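Local coordinates for malonyl CoA-acyl carrier protein transacylase (Burkholderia pseudomallei, PDB 3G87) that probably transfers the malonyl group of malonyl-CoA to holo acyl carrier protein, releasing free coenzyme A, at residues Ala34-Val39 / Thr109-Val114; Ala46-Asp51 / Gln63-Val68; Thr73-Cys78 / Ala98-Gly103; Glu138-Thr143 / Thr152-Asp157; Pro222-Val227 / Cys252-Tyr257. One frame throughout, in Å; residues are numbered along the deposited sequence.

Interactions 1, 2 and 3 are all-helical contacts of the α/β part of the fold. The centres of 1 and 2 lie about 12 Å apart, and Tyr67 OH of interaction 2 packs on Gly110 CA of interaction 1. Interactions 2 and 3 draw on successive parts of helix 59-81, residues 63-68 and 73-78. Interaction 3 passes on to interaction 5 through Ala102 CB, which is 3.4 Å from Val223 CG2. Interaction 5 adjoins the turn that is probably the nucleophile elbow, with Ser92 as its likely nucleophile. Interaction 4 lies about 35 Å, centre to centre, from interaction 1, in the smaller antiparallel part; Asp157 O probably accepts a hydrogen bond from Cys252 N there, linking it to interaction 5.

Interaction 1. Residues Ala34-Val39 / Thr109-Val114; sequences AQADAV and TGLKLV
The shortest polar bond here is a helical one, Val114 N to Gly110 O at 2.8 Å, in the turn that presents Leu111 and Lys112 to Ala36 and Val39. Between the two helices the contact itself is apolar. Their segment axes come within 10.1 Å and run in roughly the same direction, with a crossing angle of -34°. Leu111 does most of the reaching: its CG stands anti to the backbone N (chi1 178°), which sends the CD2 methyl against the neighbouring helix. There CD2 meets Ala36 at both CA and CB, and the 3.4 Å between CD2 and Ala36 CB is tighter than ordinary van der Waals contact. The methyl thus lies against the helix backbone itself, with Leu111 CD2 3.4 Å from Ala36 CA. One turn on, Val39 slides alongside Leu111 in the opposite direction, its CG1 3.9 Å from Leu111 CG. The same methyl also touches the base of Lys112, where CG lies 3.9 Å from Val39 CG1 and the two side chains cross at about a right angle. Lys112 therefore contributes the aliphatic start of its chain. Helix 59-81 packs beside the contact, with Pro64 and Val68 touching Leu111. One residue before Ala36, Gln35 leans on Phe107 and Glu108 at the start of helix 107-123, while Val114 turns to Phe96 of helix 94-101.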
# COMPACT_ATOMS: atom_id res chain seq x y z
N ALA A 34 -11.79 20.41 0.66
CA ALA A 34 -13.06 20.59 1.37
C ALA A 34 -13.92 19.36 1.24
O ALA A 34 -14.63 19.02 2.19
CB ALA A 34 -13.82 21.82 0.86
N GLN A 35 -13.89 18.70 0.07
CA GLN A 35 -14.61 17.44 -0.07
C GLN A 35 -14.09 16.40 0.92
O GLN A 35 -14.86 15.60 1.45
CB GLN A 35 -14.48 16.84 -1.49
CG GLN A 35 -15.19 17.62 -2.54
CD GLN A 35 -14.94 17.07 -3.94
OE1 GLN A 35 -14.18 16.10 -4.16
NE2 GLN A 35 -15.61 17.67 -4.90
N ALA A 36 -12.78 16.39 1.14
CA ALA A 36 -12.19 15.38 2.03
C ALA A 36 -12.55 15.71 3.48
O ALA A 36 -12.92 14.81 4.22
CB ALA A 36 -10.65 15.27 1.82
N ASP A 37 -12.44 16.99 3.90
CA ASP A 37 -12.88 17.34 5.27
C ASP A 37 -14.34 16.97 5.48
O ASP A 37 -14.70 16.52 6.57
CB ASP A 37 -12.74 18.82 5.60
CG ASP A 37 -11.36 19.36 5.38
OD1 ASP A 37 -10.41 18.53 5.39
OD2 ASP A 37 -11.27 20.61 5.20
N ALA A 38 -15.20 17.14 4.49
CA ALA A 38 -16.61 16.81 4.76
C ALA A 38 -16.85 15.30 4.90
O ALA A 38 -17.78 14.87 5.59
CB ALA A 38 -17.56 17.45 3.70
N VAL A 39 -16.01 14.48 4.25
CA VAL A 39 -16.21 13.04 4.27
C VAL A 39 -15.73 12.50 5.63
O VAL A 39 -16.35 11.61 6.26
CB VAL A 39 -15.45 12.37 3.11
CG1 VAL A 39 -15.19 10.89 3.45
CG2 VAL A 39 -16.23 12.51 1.73
N THR A 109 -15.40 8.87 -3.40
CA THR A 109 -15.82 7.53 -3.18
C THR A 109 -14.65 6.71 -2.68
O THR A 109 -14.82 5.91 -1.84
CB THR A 109 -16.47 6.92 -4.42
OG1 THR A 109 -17.63 7.63 -4.76
CG2 THR A 109 -16.87 5.54 -4.18
N GLY A 110 -13.46 6.94 -3.18
CA GLY A 110 -12.26 6.25 -2.71
C GLY A 110 -11.97 6.61 -1.27
O GLY A 110 -11.65 5.72 -0.45
N LEU A 111 -12.14 7.89 -0.93
CA LEU A 111 -11.86 8.34 0.40
C LEU A 111 -12.86 7.68 1.33
O LEU A 111 -12.49 7.16 2.39
CB LEU A 111 -11.86 9.88 0.49
CG LEU A 111 -11.60 10.51 1.88
CD1 LEU A 111 -10.20 10.12 2.46
CD2 LEU A 111 -11.74 12.00 1.82
N LYS A 112 -14.13 7.63 0.92
CA LYS A 112 -15.10 6.88 1.71
C LYS A 112 -14.72 5.41 1.90
O LYS A 112 -14.85 4.87 3.03
CB LYS A 112 -16.48 6.97 1.08
CG LYS A 112 -17.20 8.27 1.35
CD LYS A 112 -18.22 8.43 0.26
CE LYS A 112 -19.43 9.19 0.73
NZ LYS A 112 -20.05 9.99 -0.37
N LEU A 113 -14.24 4.74 0.85
CA LEU A 113 -13.80 3.37 1.05
C LEU A 113 -12.63 3.27 2.04
O LEU A 113 -12.61 2.33 2.85
CB LEU A 113 -13.45 2.69 -0.27
CG LEU A 113 -14.52 2.56 -1.36
CD1 LEU A 113 -13.80 2.07 -2.63
CD2 LEU A 113 -15.75 1.61 -1.02
N VAL A 114 -11.70 4.21 1.95
CA VAL A 114 -10.50 4.26 2.75
C VAL A 114 -10.75 4.46 4.25
O VAL A 114 -10.19 3.80 5.04
CB VAL A 114 -9.48 5.26 2.20
CG1 VAL A 114 -8.48 5.58 3.16
CG2 VAL A 114 -8.84 4.77 0.97

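Interaction 2. Residues Ala46-Asp51 / Gln63-Val68; sequences ALCVDD and QPALYV
Helix-on-helix packing within the α/β part of the acyltransferase fold brings Leu47 and Cys48, on the short helix 44-50, against Ala65 near the start of the long helix 59-81. The short helix ends in a wider, pi-type turn, in which Ala46 O accepts from both Asp50 N and Asp51 N. Asp51 then leaves the helix with positive phi, and its carboxylate takes the backbone N-H groups of Glu55 and Leu56 in the connection leading to the second helix. That helix is kinked at Pro64, whose nitrogen has no bond to the preceding turn. Immediately after the kink, the Ala65 methyl points toward the short helix and is approached by two tips at once. Leu47 offers CD2, 4.2 Å from Ala65 CB, at the end of a side chain whose CG is anti to the backbone N (chi1 166°). All three touching residues are buried, and Phe26 of helix 25-28 packs on Cys48 and also on Val68. The thiol makes the nearer approach: Cys48 SG lies 3.8 Å from Ala65 CB and 3.9 Å from Ala65 CA.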
# COMPACT_ATOMS: atom_id res chain seq x y z
N ALA A 46 -4.72 19.92 8.26
CA ALA A 46 -4.18 20.02 9.59
C ALA A 46 -3.50 18.69 9.96
O ALA A 46 -2.37 18.69 10.42
CB ALA A 46 -5.27 20.35 10.58
N LEU A 47 -4.18 17.58 9.72
CA LEU A 47 -3.65 16.27 10.11
C LEU A 47 -2.31 16.05 9.42
O LEU A 47 -1.33 15.57 10.05
CB LEU A 47 -4.67 15.17 9.73
CG LEU A 47 -4.18 13.69 9.76
CD1 LEU A 47 -3.94 13.17 11.19
CD2 LEU A 47 -5.15 12.77 9.08
N CYS A 48 -2.26 16.41 8.12
CA CYS A 48 -1.06 16.22 7.27
C CYS A 48 0.15 17.18 7.47
O CYS A 48 1.36 16.74 7.57
CB CYS A 48 -1.46 16.17 5.79
SG CYS A 48 -2.41 14.66 5.28
N VAL A 49 -0.16 18.48 7.51
CA VAL A 49 0.88 19.53 7.54
C VAL A 49 1.34 19.77 8.98
O VAL A 49 2.54 19.76 9.25
CB VAL A 49 0.44 20.85 6.83
CG1 VAL A 49 1.44 21.96 7.08
CG2 VAL A 49 0.22 20.62 5.32
N ASP A 50 0.38 19.93 9.90
CA ASP A 50 0.68 20.25 11.29
C ASP A 50 0.71 19.03 12.24
O ASP A 50 1.50 19.03 13.19
CB ASP A 50 -0.36 21.24 11.87
CG ASP A 50 -0.66 22.45 10.92
OD1 ASP A 50 0.38 22.94 10.34
OD2 ASP A 50 -1.90 22.90 10.79
N ASP A 51 -0.14 18.02 12.00
CA ASP A 51 -0.32 16.87 12.89
C ASP A 51 -0.29 17.15 14.41
O ASP A 51 0.50 16.53 15.11
CB ASP A 51 0.65 15.72 12.56
CG ASP A 51 0.15 14.36 13.14
OD1 ASP A 51 -1.02 14.30 13.62
OD2 ASP A 51 0.93 13.36 13.14
N GLN A 63 -4.18 6.33 6.84
CA GLN A 63 -4.73 5.85 5.59
C GLN A 63 -5.44 6.92 4.76
O GLN A 63 -5.14 7.06 3.61
CB GLN A 63 -5.57 4.61 5.83
CG GLN A 63 -4.78 3.31 5.95
CD GLN A 63 -5.63 2.09 5.90
OE1 GLN A 63 -5.58 1.28 6.77
NE2 GLN A 63 -6.43 1.98 4.89
N PRO A 64 -6.33 7.70 5.38
CA PRO A 64 -6.89 8.85 4.70
C PRO A 64 -5.86 9.87 4.34
O PRO A 64 -5.99 10.41 3.31
CB PRO A 64 -7.86 9.40 5.71
CG PRO A 64 -8.18 8.33 6.51
CD PRO A 64 -7.03 7.50 6.63
N ALA A 65 -4.86 10.07 5.19
CA ALA A 65 -3.73 10.97 4.92
C ALA A 65 -2.97 10.59 3.67
O ALA A 65 -2.75 11.41 2.79
CB ALA A 65 -2.79 11.01 6.10
N LEU A 66 -2.54 9.34 3.60
CA LEU A 66 -1.88 8.82 2.41
C LEU A 66 -2.70 8.99 1.15
O LEU A 66 -2.21 9.54 0.16
CB LEU A 66 -1.54 7.34 2.61
CG LEU A 66 -0.46 7.12 3.67
CD1 LEU A 66 -0.37 5.61 3.99
CD2 LEU A 66 0.91 7.70 3.24
N TYR A 67 -3.95 8.56 1.21
CA TYR A 67 -4.83 8.57 0.06
C TYR A 67 -4.96 9.96 -0.53
O TYR A 67 -4.85 10.13 -1.75
CB TYR A 67 -6.23 8.02 0.42
CG TYR A 67 -7.26 8.12 -0.72
CD1 TYR A 67 -7.35 7.12 -1.71
CD2 TYR A 67 -8.14 9.20 -0.80
CE1 TYR A 67 -8.28 7.19 -2.75
CE2 TYR A 67 -9.07 9.32 -1.87
CZ TYR A 67 -9.16 8.30 -2.81
OH TYR A 67 -10.07 8.39 -3.85
N VAL A 68 -5.21 10.95 0.32
CA VAL A 68 -5.48 12.30 -0.17
C VAL A 68 -4.18 12.92 -0.70
O VAL A 68 -4.15 13.54 -1.77
CB VAL A 68 -6.11 13.19 0.92
CG1 VAL A 68 -6.35 14.57 0.38
CG2 VAL A 68 -7.43 12.57 1.40

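Interaction 3. Residues Thr73-Cys78 / Ala98-Gly103; sequences TYYAKC and ALLAAG
Tyr74 and Ala101 mark the nearest backbone approach, with CA atoms 8.1 Å apart, where residues 73-78, in the C-terminal half of helix 59-81, face the last turn of helix 94-101. That last turn closes in a Schellman motif: Gly103 takes positive phi (85°), and its N bonds back to Leu100 O. Both helices belong to the α/β part of the fold, and the second is the helix that follows strand 87-90 of the parallel sheet. Two tyrosines span the distance between the backbones. Tyr74 has CG anti to its own nitrogen (chi1 161°), which directs the ring at the end of the other helix. The Ala101 methyl meets the phenol end of that ring obliquely, with CB 3.4 Å from CZ of Tyr74 and equally close to its hydroxyl oxygen. Tyr75 takes the other course, its CG anti to the carbonyl carbon (chi1 -60°), and reaches Leu100 with its hydroxyl. Its OH lies 3.6 Å from Leu100 CD2, where the two side chains cross at about a right angle. The two tyrosines also pack together: Tyr74 CD2 sits 3.7 Å above one face of the Tyr75 ring, displaced toward the rim. Behind the contact, Ala101 and Ala102 pack on Leu88 of the sheet. Water 1 lies at the edge of the Tyr74 ring and in its plane, 2.6 Å from Tyr74 OH, and donates a hydrogen bond to Ala101 O at 2.9 Å.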
# COMPACT_ATOMS: atom_id res chain seq x y z
N THR A 73 -1.07 14.79 -5.25
CA THR A 73 0.19 14.65 -5.97
C THR A 73 -0.06 14.11 -7.37
O THR A 73 0.47 14.66 -8.33
CB THR A 73 1.10 13.70 -5.28
OG1 THR A 73 1.22 14.12 -3.93
CG2 THR A 73 2.48 13.75 -5.90
N TYR A 74 -0.90 13.08 -7.47
CA TYR A 74 -1.28 12.54 -8.77
C TYR A 74 -1.95 13.60 -9.69
O TYR A 74 -1.56 13.77 -10.85
CB TYR A 74 -2.13 11.33 -8.56
CG TYR A 74 -2.95 10.93 -9.76
CD1 TYR A 74 -2.37 10.22 -10.85
CD2 TYR A 74 -4.33 11.22 -9.81
CE1 TYR A 74 -3.17 9.89 -11.98
CE2 TYR A 74 -5.09 10.88 -10.91
CZ TYR A 74 -4.52 10.22 -11.96
OH TYR A 74 -5.31 9.91 -13.00
N TYR A 75 -2.96 14.32 -9.19
CA TYR A 75 -3.53 15.45 -9.94
C TYR A 75 -2.52 16.55 -10.28
O TYR A 75 -2.52 17.02 -11.40
CB TYR A 75 -4.72 16.05 -9.23
CG TYR A 75 -5.88 15.09 -8.99
CD1 TYR A 75 -6.44 14.32 -10.04
CD2 TYR A 75 -6.40 14.96 -7.70
CE1 TYR A 75 -7.49 13.45 -9.79
CE2 TYR A 75 -7.44 14.07 -7.46
CZ TYR A 75 -7.99 13.36 -8.50
OH TYR A 75 -9.04 12.53 -8.19
N ALA A 76 -1.64 16.93 -9.36
CA ALA A 76 -0.60 17.89 -9.72
C ALA A 76 0.24 17.35 -10.90
O ALA A 76 0.48 18.02 -11.88
CB ALA A 76 0.33 18.26 -8.49
N LYS A 77 0.72 16.13 -10.76
CA LYS A 77 1.49 15.52 -11.79
C LYS A 77 0.75 15.52 -13.13
O LYS A 77 1.34 15.85 -14.14
CB LYS A 77 1.83 14.11 -11.39
CG LYS A 77 2.58 13.33 -12.46
CD LYS A 77 4.01 13.79 -12.45
CE LYS A 77 4.80 13.03 -13.48
NZ LYS A 77 6.19 13.57 -13.38
N CYS A 78 -0.51 15.16 -13.18
CA CYS A 78 -1.21 15.09 -14.44
C CYS A 78 -1.31 16.40 -15.17
O CYS A 78 -1.04 16.48 -16.32
CB CYS A 78 -2.60 14.49 -14.26
SG CYS A 78 -2.65 12.74 -14.02
N ALA A 98 -4.36 3.89 -7.15
CA ALA A 98 -4.25 3.22 -8.50
C ALA A 98 -5.64 3.05 -9.12
O ALA A 98 -5.85 3.39 -10.28
CB ALA A 98 -3.57 1.83 -8.38
N LEU A 99 -6.57 2.48 -8.34
CA LEU A 99 -7.96 2.32 -8.77
C LEU A 99 -8.59 3.68 -9.09
O LEU A 99 -9.32 3.81 -10.10
CB LEU A 99 -8.79 1.55 -7.74
CG LEU A 99 -8.38 0.08 -7.47
CD1 LEU A 99 -9.15 -0.53 -6.26
CD2 LEU A 99 -8.57 -0.76 -8.78
N LEU A 100 -8.26 4.72 -8.28
CA LEU A 100 -8.74 6.07 -8.56
C LEU A 100 -8.26 6.57 -9.94
O LEU A 100 -9.07 7.01 -10.75
CB LEU A 100 -8.28 7.03 -7.46
CG LEU A 100 -8.63 8.49 -7.72
CD1 LEU A 100 -10.15 8.73 -7.80
CD2 LEU A 100 -7.98 9.43 -6.63
N ALA A 101 -6.95 6.49 -10.18
CA ALA A 101 -6.37 6.88 -11.46
C ALA A 101 -6.82 6.03 -12.60
O ALA A 101 -6.70 6.46 -13.71
CB ALA A 101 -4.84 6.91 -11.39
N ALA A 102 -7.35 4.83 -12.35
CA ALA A 102 -7.93 4.01 -13.44
C ALA A 102 -9.40 4.35 -13.70
O ALA A 102 -10.02 3.79 -14.61
CB ALA A 102 -7.79 2.51 -13.14
N GLY A 103 -9.97 5.25 -12.91
CA GLY A 103 -11.31 5.69 -13.17
C GLY A 103 -12.34 4.79 -12.55
O GLY A 103 -13.52 4.90 -12.89
O HOH W 1 -4.58 8.17 -14.76

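Interaction 4. Residues Glu138-Thr143 / Thr152-Asp157; sequences EQIERT and TAIAND
Ile140 and Ile154 meet at about a right angle, branch methyl against chain end: Ile140 CG2 lies 3.6 Å from Ile154 CD1. Ile140 CG2 is anti to its backbone nitrogen, while the Ile154 chain runs out through CG1 and bends at chi2 (-79°) to carry CD1 toward the helix. The neighbouring Glu141 also crosses this isoleucine at about a right angle, its chain extended beyond CG, and OE2 ends 3.8 Å from Ile154 CG1. The carboxylate is not left against hydrocarbon alone. Water 2 donates to Glu141 OE2 at 3.0 Å and accepts from Ile154 N at 2.7 Å, so it bridges helix and strand, while Arg137 makes a salt bridge to the same oxygen. These residues join helix 137-146 to the edge strand 153-159 of a four-stranded antiparallel sheet with strand order 2-3-1-4, the ferredoxin-like part of the acyltransferase fold. Ile140 continues inward onto Ile165 of the adjacent strand 162-168 and Ile132 of strand 127-133. Beyond Ile154 the strand is interrupted by a classic beta bulge, with Ala155 and Asn156 both facing Val164. Within the helix, Gln139 O is gripped twice by one residue: Thr143 N and Thr143 OG1 reach it from opposite faces of the carbonyl plane, the hydroxyl donating at 2.8 Å.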
# COMPACT_ATOMS: atom_id res chain seq x y z
N GLU A 138 12.27 -18.26 2.23
CA GLU A 138 12.51 -19.57 2.72
C GLU A 138 13.28 -19.61 4.02
O GLU A 138 13.01 -20.43 4.82
CB GLU A 138 13.18 -20.38 1.64
CG GLU A 138 12.19 -20.97 0.68
CD GLU A 138 11.88 -20.08 -0.50
OE1 GLU A 138 12.69 -19.22 -0.86
OE2 GLU A 138 10.80 -20.25 -1.08
N GLN A 139 14.21 -18.71 4.20
CA GLN A 139 14.89 -18.62 5.46
C GLN A 139 13.88 -18.19 6.55
O GLN A 139 13.86 -18.70 7.63
CB GLN A 139 16.10 -17.65 5.35
CG GLN A 139 17.21 -18.07 4.35
CD GLN A 139 18.44 -17.14 4.22
OE1 GLN A 139 18.38 -15.94 4.38
NE2 GLN A 139 19.56 -17.74 3.89
N ILE A 140 13.02 -17.27 6.21
CA ILE A 140 12.11 -16.63 7.14
C ILE A 140 11.10 -17.66 7.61
O ILE A 140 10.94 -17.87 8.81
CB ILE A 140 11.41 -15.39 6.51
CG1 ILE A 140 12.40 -14.27 6.23
CG2 ILE A 140 10.21 -14.91 7.39
CD1 ILE A 140 11.74 -12.90 5.90
N GLU A 141 10.46 -18.32 6.65
CA GLU A 141 9.44 -19.31 6.94
C GLU A 141 9.95 -20.46 7.75
O GLU A 141 9.27 -20.89 8.66
CB GLU A 141 8.68 -19.75 5.69
CG GLU A 141 7.89 -18.59 5.08
CD GLU A 141 7.23 -18.93 3.74
OE1 GLU A 141 7.74 -19.80 3.00
OE2 GLU A 141 6.20 -18.30 3.44
N ARG A 142 11.18 -20.90 7.48
CA ARG A 142 11.81 -22.01 8.22
C ARG A 142 12.06 -21.55 9.64
O ARG A 142 11.71 -22.23 10.62
CB ARG A 142 13.15 -22.40 7.60
CG ARG A 142 13.71 -23.76 8.06
CD ARG A 142 14.99 -24.26 7.32
NE ARG A 142 15.93 -23.19 7.00
CZ ARG A 142 16.60 -22.43 7.89
NH1 ARG A 142 16.46 -22.61 9.21
NH2 ARG A 142 17.41 -21.46 7.44
N THR A 143 12.68 -20.38 9.75
CA THR A 143 13.01 -19.84 11.04
C THR A 143 11.77 -19.69 11.90
O THR A 143 11.78 -20.14 13.01
CB THR A 143 13.70 -18.54 10.87
OG1 THR A 143 14.95 -18.80 10.25
CG2 THR A 143 13.90 -17.87 12.25
N THR A 152 2.44 -16.50 12.58
CA THR A 152 3.17 -15.46 11.94
C THR A 152 3.49 -15.86 10.52
O THR A 152 3.94 -16.93 10.32
CB THR A 152 4.45 -15.15 12.72
OG1 THR A 152 4.11 -14.76 14.01
CG2 THR A 152 5.23 -14.07 12.10
N ALA A 153 3.23 -14.97 9.57
CA ALA A 153 3.52 -15.23 8.15
C ALA A 153 4.05 -14.01 7.37
O ALA A 153 4.12 -12.89 7.90
CB ALA A 153 2.22 -15.77 7.48
N ILE A 154 4.39 -14.19 6.10
CA ILE A 154 4.77 -13.07 5.31
C ILE A 154 3.53 -12.23 4.93
O ILE A 154 2.52 -12.76 4.40
CB ILE A 154 5.48 -13.50 4.03
CG1 ILE A 154 6.52 -14.59 4.32
CG2 ILE A 154 6.04 -12.26 3.30
CD1 ILE A 154 7.79 -14.12 4.90
N ALA A 155 3.65 -10.93 5.16
CA ALA A 155 2.57 -10.01 4.85
C ALA A 155 2.82 -9.13 3.63
O ALA A 155 1.87 -8.77 2.93
CB ALA A 155 2.29 -9.13 6.08
N ASN A 156 4.09 -8.69 3.46
CA ASN A 156 4.59 -7.96 2.31
C ASN A 156 5.75 -8.70 1.69
O ASN A 156 6.67 -9.04 2.37
CB ASN A 156 5.18 -6.60 2.72
CG ASN A 156 4.17 -5.58 3.24
OD1 ASN A 156 2.96 -5.86 3.41
ND2 ASN A 156 4.67 -4.35 3.47
N ASP A 157 5.74 -8.94 0.39
CA ASP A 157 6.96 -9.36 -0.24
C ASP A 157 7.39 -8.19 -1.10
O ASP A 157 6.85 -7.98 -2.18
CB ASP A 157 6.76 -10.61 -1.08
CG ASP A 157 7.99 -10.93 -1.92
OD1 ASP A 157 9.14 -10.51 -1.57
OD2 ASP A 157 7.79 -11.56 -2.97
O HOH W 2 4.47 -16.80 5.32

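Interaction 5. Residues Pro222-Val227 / Cys252-Tyr257; sequences PVISNV and CESIRY
Ile224 and Ser254 face each other where a short, weakly bonded strand, about 223-224, and the loop that follows pass helix 251-264, with their CA atoms 6.4 Å apart. Ile224 points toward the helix and divides its contact between two residues one turn apart. Its CG2, anti to the backbone N, rests on Ser254, 3.8 Å from OG and 3.9 Å from CB. The other branch, through CG1, turns along the helix to Tyr257, bringing Ile224 CD1 to 3.9 Å from CD2 of the ring. The methyl lies at the ring edge, near its plane. The polar side of the junction is organised by water 3. It donates to Ile224 O at 3.0 Å and to Ser254 OG at 2.7 Å, and it accepts from Asn226 ND2 at 2.8 Å, so three groups hold one water between loop and helix. Ser254 OG is also hydrogen-bonded to Arg250 O, just before the helix. The Asn226 side chain has further partners, with OD1 bonded to Ser92 N and ND2 to Gly90 O. Strand 223-224 is an outermost strand of the parallel sheet and lies next to 87-90, which leads into the turn at Gly90-Ser92. The Gly90-Ser92-Gly94 pattern between strand 87-90 and helix 94-101 is consistent with the nucleophile elbow of acyltransferases, and Asn226 probably helps hold its backbone in place.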
# COMPACT_ATOMS: atom_id res chain seq x y z
N PRO A 222 -4.63 -0.44 -16.87
CA PRO A 222 -4.42 -1.68 -16.09
C PRO A 222 -3.91 -1.38 -14.67
O PRO A 222 -3.01 -0.55 -14.49
CB PRO A 222 -3.32 -2.41 -16.86
CG PRO A 222 -3.46 -1.90 -18.31
CD PRO A 222 -4.10 -0.53 -18.26
N VAL A 223 -4.51 -2.01 -13.67
CA VAL A 223 -4.07 -1.80 -12.28
C VAL A 223 -3.59 -3.14 -11.80
O VAL A 223 -4.34 -4.12 -11.88
CB VAL A 223 -5.23 -1.27 -11.40
CG1 VAL A 223 -4.81 -1.21 -9.96
CG2 VAL A 223 -5.68 0.14 -11.86
N ILE A 224 -2.34 -3.22 -11.34
CA ILE A 224 -1.78 -4.53 -10.90
C ILE A 224 -2.18 -4.78 -9.47
O ILE A 224 -1.88 -3.98 -8.58
CB ILE A 224 -0.25 -4.68 -11.01
CG1 ILE A 224 0.28 -4.19 -12.37
CG2 ILE A 224 0.06 -6.13 -10.86
CD1 ILE A 224 -0.36 -4.87 -13.53
N SER A 225 -2.90 -5.86 -9.26
CA SER A 225 -3.50 -6.09 -7.99
C SER A 225 -2.48 -6.67 -7.03
O SER A 225 -1.74 -7.58 -7.39
CB SER A 225 -4.69 -7.02 -8.19
OG SER A 225 -4.86 -7.90 -7.09
N ASN A 226 -2.49 -6.21 -5.80
CA ASN A 226 -1.63 -6.68 -4.74
C ASN A 226 -1.80 -8.15 -4.41
O ASN A 226 -0.89 -8.78 -4.02
CB ASN A 226 -1.85 -5.90 -3.44
CG ASN A 226 -1.16 -4.56 -3.37
OD1 ASN A 226 -1.43 -3.84 -2.47
ND2 ASN A 226 -0.31 -4.24 -4.27
N VAL A 227 -3.02 -8.64 -4.57
CA VAL A 227 -3.38 -10.03 -4.17
C VAL A 227 -2.79 -11.01 -5.16
O VAL A 227 -2.20 -12.02 -4.73
CB VAL A 227 -4.91 -10.22 -4.05
CG1 VAL A 227 -5.32 -11.67 -3.74
CG2 VAL A 227 -5.45 -9.28 -2.94
N CYS A 252 6.88 -7.20 -5.07
CA CYS A 252 7.97 -7.65 -5.89
C CYS A 252 7.51 -8.30 -7.17
O CYS A 252 7.94 -7.95 -8.21
CB CYS A 252 8.95 -8.55 -5.08
SG CYS A 252 10.33 -9.23 -5.96
N GLU A 253 6.61 -9.25 -7.05
CA GLU A 253 6.00 -9.94 -8.16
C GLU A 253 5.18 -9.02 -9.03
O GLU A 253 5.05 -9.24 -10.15
CB GLU A 253 5.09 -11.06 -7.68
CG GLU A 253 5.70 -12.39 -7.41
CD GLU A 253 4.74 -13.33 -6.72
OE1 GLU A 253 4.45 -13.15 -5.56
OE2 GLU A 253 4.23 -14.23 -7.36
N SER A 254 4.63 -7.98 -8.48
CA SER A 254 3.86 -7.05 -9.27
C SER A 254 4.76 -6.21 -10.16
O SER A 254 4.54 -6.09 -11.30
CB SER A 254 3.00 -6.18 -8.36
OG SER A 254 2.00 -6.88 -7.72
N ILE A 255 5.77 -5.64 -9.58
CA ILE A 255 6.81 -4.97 -10.30
C ILE A 255 7.43 -5.87 -11.36
O ILE A 255 7.47 -5.52 -12.49
CB ILE A 255 7.91 -4.44 -9.37
CG1 ILE A 255 7.32 -3.52 -8.34
CG2 ILE A 255 9.01 -3.78 -10.12
CD1 ILE A 255 6.75 -2.33 -8.87
N ARG A 256 7.91 -7.03 -10.96
CA ARG A 256 8.48 -8.02 -11.90
C ARG A 256 7.51 -8.39 -13.06
O ARG A 256 7.92 -8.57 -14.22
CB ARG A 256 8.92 -9.27 -11.12
CG ARG A 256 10.27 -9.10 -10.45
CD ARG A 256 10.70 -10.35 -9.64
NE ARG A 256 12.13 -10.40 -9.38
CZ ARG A 256 12.74 -11.35 -8.64
NH1 ARG A 256 12.03 -12.33 -8.04
NH2 ARG A 256 14.07 -11.32 -8.49
N TYR A 257 6.21 -8.47 -12.76
CA TYR A 257 5.26 -8.68 -13.81
C TYR A 257 5.32 -7.50 -14.78
O TYR A 257 5.25 -7.71 -15.98
CB TYR A 257 3.82 -8.85 -13.27
CG TYR A 257 2.77 -8.94 -14.36
CD1 TYR A 257 2.60 -10.12 -15.10
CD2 TYR A 257 1.95 -7.84 -14.69
CE1 TYR A 257 1.64 -10.20 -16.13
CE2 TYR A 257 0.96 -7.93 -15.71
CZ TYR A 257 0.79 -9.12 -16.41
OH TYR A 257 -0.17 -9.25 -17.43
O HOH W 3 0.41 -4.92 -6.91